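Local coordinates for protein CurF (Lyngbya majuscula, PDB 2Q35) that probably decarboxylates a carrier-bound acyl intermediate, as the ECH2 domain of a polyketide synthase that takes part in chain beta-branching, at residues 37-42 with 84-89; 80-85 with 106-111. The protein carries 1 engineered substitution. All coordinates share one frame; numbering follows the deposited sequence.

In the fold
Contacts 1 and 2 meet on the short helix 83-87 of a crotonase-fold domain, which packs against helix 29-44 in contact 1 and helix 104-110 in contact 2. Their centres lie about 11 Å apart, and Gly84 and Leu85 belong to both. Ile86 joins them physically: its CD1 serves contact 1, while its CG2 lies 3.7 Å from Tyr111 CB and its CG1 3.7 Å from Leu108 CD1 of contact 2. Contact 2 is the more central, about 5 Å between its centre and that of the chain, against about 13 Å for contact 1. In crotonases the start of a helix such as 104-110 typically serves the oxyanion hole, whereas both contacts here are structural packing.

Contact 1. Residues 37-42 with 84-89; sequences HCFSVV and GLILDC
In the helical layer beside the main sheet of the crotonase fold, Phe39 of helix 29-44 reaches across to Leu85, Ile86 and Cys89, on and just after helix 83-87. Phe39 supplies most of the surface that 37-42 contributes. Ile86 CD1 comes in obliquely and touches the far end of the ring, 3.8 Å from Phe39 CE2. Along another stretch of the rim lies Cys89: its SG is 3.9 Å from Phe39 CE1 and sits 78° off the ring normal, a sulfur-aromatic contact at the edge. The backbone brings Cys89 CB to the CD1-CE1 side of the ring, and with SG anti to the backbone N (chi1 179°) the sulfur lies along the same side. The thiol is small and polarisable, suited to a buried place beside an aromatic rim. Here two helices of the fold pack beside strands 13-18 and 50-54, where Phe39 also rests on Ile16 and Val51; a broad, flat phenyl suits a place where one side chain meets both strands and the neighbouring helix. Leu85 contributes in two ways: its carbonyl O lies over one face of the ring, and its CD1 methyl approaches the start of the aromatic side chain, 4.4 Å from Phe39 CB.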
# COMPACT_ATOMS: atom_id res chain seq x y z
N HIS A 37 -17.51 -6.91 28.61
CA HIS A 37 -17.35 -8.02 29.53
C HIS A 37 -16.43 -9.11 28.99
O HIS A 37 -15.51 -9.55 29.67
CB HIS A 37 -18.70 -8.64 29.90
CG HIS A 37 -18.57 -9.82 30.80
ND1 HIS A 37 -18.16 -9.72 32.12
CD2 HIS A 37 -18.71 -11.14 30.54
CE1 HIS A 37 -18.11 -10.93 32.65
NE2 HIS A 37 -18.44 -11.81 31.71
N CYS A 38 -16.67 -9.55 27.77
CA CYS A 38 -15.85 -10.65 27.28
C CYS A 38 -14.38 -10.25 27.11
O CYS A 38 -13.50 -11.04 27.41
CB CYS A 38 -16.39 -11.22 25.99
SG CYS A 38 -17.94 -12.16 26.25
N PHE A 39 -14.13 -9.01 26.68
CA PHE A 39 -12.74 -8.54 26.57
C PHE A 39 -12.07 -8.36 27.94
O PHE A 39 -10.86 -8.57 28.06
CB PHE A 39 -12.60 -7.31 25.69
CG PHE A 39 -12.53 -7.65 24.21
CD1 PHE A 39 -11.34 -8.12 23.66
CD2 PHE A 39 -13.63 -7.48 23.38
CE1 PHE A 39 -11.24 -8.45 22.27
CE2 PHE A 39 -13.55 -7.81 22.00
CZ PHE A 39 -12.36 -8.29 21.45
N SER A 40 -12.86 -8.04 28.97
CA SER A 40 -12.39 -8.03 30.37
C SER A 40 -11.96 -9.43 30.80
O SER A 40 -10.89 -9.64 31.35
CB SER A 40 -13.47 -7.53 31.33
OG SER A 40 -13.01 -7.58 32.68
N VAL A 41 -12.81 -10.41 30.52
CA VAL A 41 -12.46 -11.80 30.83
C VAL A 41 -11.16 -12.21 30.13
O VAL A 41 -10.28 -12.83 30.75
CB VAL A 41 -13.64 -12.73 30.47
CG1 VAL A 41 -13.24 -14.21 30.59
CG2 VAL A 41 -14.79 -12.45 31.41
N VAL A 42 -11.02 -11.85 28.86
CA VAL A 42 -9.79 -12.13 28.12
C VAL A 42 -8.59 -11.49 28.81
O VAL A 42 -7.57 -12.14 29.04
CB VAL A 42 -9.91 -11.64 26.68
CG1 VAL A 42 -8.54 -11.66 25.97
CG2 VAL A 42 -10.88 -12.57 25.94
N GLY A 84 -11.91 1.91 21.31
CA GLY A 84 -11.06 1.70 22.50
C GLY A 84 -11.18 0.31 23.04
O GLY A 84 -10.19 -0.27 23.51
N LEU A 85 -12.39 -0.26 22.97
CA LEU A 85 -12.66 -1.62 23.39
C LEU A 85 -11.75 -2.63 22.68
O LEU A 85 -11.16 -3.52 23.30
CB LEU A 85 -14.11 -1.97 23.05
CG LEU A 85 -14.86 -3.08 23.77
CD1 LEU A 85 -14.31 -3.28 25.18
CD2 LEU A 85 -16.33 -2.64 23.82
N ILE A 86 -11.67 -2.50 21.36
CA ILE A 86 -10.88 -3.43 20.55
C ILE A 86 -9.38 -3.12 20.65
O ILE A 86 -8.56 -4.03 20.82
CB ILE A 86 -11.29 -3.36 19.06
CG1 ILE A 86 -12.77 -3.72 18.87
CG2 ILE A 86 -10.38 -4.25 18.19
CD1 ILE A 86 -13.15 -5.16 19.30
N LEU A 87 -9.04 -1.84 20.54
CA LEU A 87 -7.63 -1.43 20.48
C LEU A 87 -6.89 -1.60 21.81
O LEU A 87 -5.66 -1.73 21.83
CB LEU A 87 -7.52 0.02 20.01
CG LEU A 87 -7.99 0.26 18.58
CD1 LEU A 87 -7.95 1.78 18.30
CD2 LEU A 87 -7.19 -0.55 17.53
N ASP A 88 -7.64 -1.64 22.90
CA ASP A 88 -7.05 -1.89 24.22
C ASP A 88 -6.63 -3.35 24.44
O ASP A 88 -5.82 -3.62 25.33
CB ASP A 88 -7.96 -1.41 25.34
CG ASP A 88 -7.86 0.10 25.58
OD1 ASP A 88 -7.03 0.79 24.93
OD2 ASP A 88 -8.61 0.60 26.44
N CYS A 89 -7.18 -4.28 23.67
CA CYS A 89 -6.85 -5.69 23.85
C CYS A 89 -5.38 -5.91 23.46
O CYS A 89 -4.97 -5.52 22.36
CB CYS A 89 -7.76 -6.52 22.95
SG CYS A 89 -7.40 -8.32 23.08

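Contact 2. Residues 80-85 with 106-111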
# COMPACT_ATOMS: atom_id res chain seq x y z
N LEU A 80 -21.46 6.59 18.86
CA LEU A 80 -20.89 5.41 19.51
C LEU A 80 -19.45 5.20 19.03
O LEU A 80 -19.18 5.32 17.83
CB LEU A 80 -21.71 4.16 19.14
CG LEU A 80 -23.18 4.06 19.58
CD1 LEU A 80 -24.06 3.55 18.43
CD2 LEU A 80 -23.33 3.18 20.81
N ASP A 81 -18.55 4.86 19.94
CA ASP A 81 -17.16 4.60 19.56
C ASP A 81 -16.64 3.37 20.30
O ASP A 81 -16.26 3.47 21.46
CB ASP A 81 -16.30 5.82 19.89
CG ASP A 81 -14.82 5.65 19.50
OD1 ASP A 81 -14.43 4.61 18.93
OD2 ASP A 81 -14.05 6.59 19.78
N LEU A 82 -16.63 2.23 19.62
CA LEU A 82 -16.15 0.96 20.19
C LEU A 82 -14.67 0.69 19.93
O LEU A 82 -14.16 -0.40 20.25
CB LEU A 82 -16.99 -0.22 19.65
CG LEU A 82 -18.37 -0.45 20.27
CD1 LEU A 82 -19.32 0.73 20.11
CD2 LEU A 82 -18.98 -1.74 19.65
N SER A 83 -13.97 1.67 19.36
CA SER A 83 -12.59 1.46 19.00
C SER A 83 -11.72 1.15 20.22
O SER A 83 -10.91 0.23 20.17
CB SER A 83 -12.02 2.63 18.21
OG SER A 83 -11.94 3.80 19.00
N GLY A 84 -11.91 1.91 21.31
CA GLY A 84 -11.06 1.70 22.50
C GLY A 84 -11.18 0.31 23.04
O GLY A 84 -10.19 -0.27 23.51
N LEU A 85 -12.39 -0.26 22.97
CA LEU A 85 -12.66 -1.62 23.39
C LEU A 85 -11.75 -2.63 22.68
O LEU A 85 -11.16 -3.52 23.30
CB LEU A 85 -14.11 -1.97 23.05
CG LEU A 85 -14.86 -3.08 23.77
CD1 LEU A 85 -14.31 -3.28 25.18
CD2 LEU A 85 -16.33 -2.64 23.82
N LEU A 106 -18.33 -2.65 10.02
CA LEU A 106 -17.17 -2.99 9.18
C LEU A 106 -15.92 -2.49 9.90
O LEU A 106 -14.91 -3.19 9.95
CB LEU A 106 -17.28 -2.37 7.77
CG LEU A 106 -16.06 -2.52 6.87
CD1 LEU A 106 -15.74 -4.00 6.64
CD2 LEU A 106 -16.24 -1.76 5.52
N LEU A 107 -15.97 -1.27 10.45
CA LEU A 107 -14.79 -0.76 11.17
C LEU A 107 -14.42 -1.61 12.36
O LEU A 107 -13.24 -1.83 12.61
CB LEU A 107 -14.99 0.70 11.59
CG LEU A 107 -14.62 1.72 10.50
CD1 LEU A 107 -13.09 1.70 10.27
CD2 LEU A 107 -15.36 1.51 9.17
N LEU A 108 -15.43 -2.12 13.08
CA LEU A 108 -15.20 -3.01 14.21
C LEU A 108 -14.29 -4.16 13.82
O LEU A 108 -13.33 -4.49 14.53
CB LEU A 108 -16.52 -3.57 14.71
CG LEU A 108 -16.39 -4.42 15.99
CD1 LEU A 108 -16.08 -3.52 17.20
CD2 LEU A 108 -17.65 -5.22 16.26
N GLY A 109 -14.60 -4.80 12.69
CA GLY A 109 -13.71 -5.85 12.25
C GLY A 109 -12.35 -5.35 11.81
O GLY A 109 -11.33 -6.00 12.06
N LEU A 110 -12.31 -4.21 11.12
CA LEU A 110 -11.06 -3.72 10.57
C LEU A 110 -10.09 -3.19 11.63
O LEU A 110 -8.91 -2.97 11.33
CB LEU A 110 -11.30 -2.66 9.48
CG LEU A 110 -11.93 -3.18 8.19
CD1 LEU A 110 -12.21 -1.99 7.27
CD2 LEU A 110 -11.01 -4.15 7.50
N TYR A 111 -10.60 -3.02 12.86
CA TYR A 111 -9.74 -2.58 13.99
C TYR A 111 -8.89 -3.78 14.41
O TYR A 111 -7.85 -3.62 15.07
CB TYR A 111 -10.55 -2.11 15.21
CG TYR A 111 -11.31 -0.80 15.05
CD1 TYR A 111 -10.79 0.26 14.31
CD2 TYR A 111 -12.55 -0.64 15.67
CE1 TYR A 111 -11.53 1.48 14.17
CE2 TYR A 111 -13.28 0.54 15.56
CZ TYR A 111 -12.77 1.60 14.81
OH TYR A 111 -13.51 2.76 14.70
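The Tyr111 ring lies between two groups on opposite faces. Over one is Ser83 CB, 4.0 Å from the ring centroid and 28° off the normal, a CH-pi contact displaced toward the CE2-CZ bond; over the other, 3.2 Å above the plane and near the rim, is the carbonyl O of Leu107. At the far end of the ring, Tyr111 OH hydrogen-bonds Gly136 O, which satisfies the polar tip of this buried side chain. Serine is small enough for its place: Ser83 CB comes within 3.6 Å of Tyr111 CE2. The serine hydroxyl is engaged on its own segment, with Ser83 OG donating to Asp81 OD1 over 2.6 Å. The same oxygen accepts from Ser83 N at 3.0 Å, which closes an Asx turn just as helix 83-87 begins, with Leu82 at its N-cap position. Ser83 OG meets OD1 on the syn side, nearer the carboxylate plane, and Ser83 N on the anti side, 34° out of it; two bonds to this one oxygen probably restrain the carboxylate's rotation. With Tyr111 cut back to an alanine, Ser83 CB would probably lose its aromatic cover and Gly136 O its hydroxyl partner. Within the crotonase core, helix 104-110 adds a second, apolar point of contact beside the ring: Leu108 CG stands anti to its amide nitrogen (chi1 -175°), carrying CD1 to 4.2 Å from Leu82 CD2. Leu82 also packs on Val32 and Leu35 of helix 29-44, apolar neighbours that suit a branched aliphatic side chain.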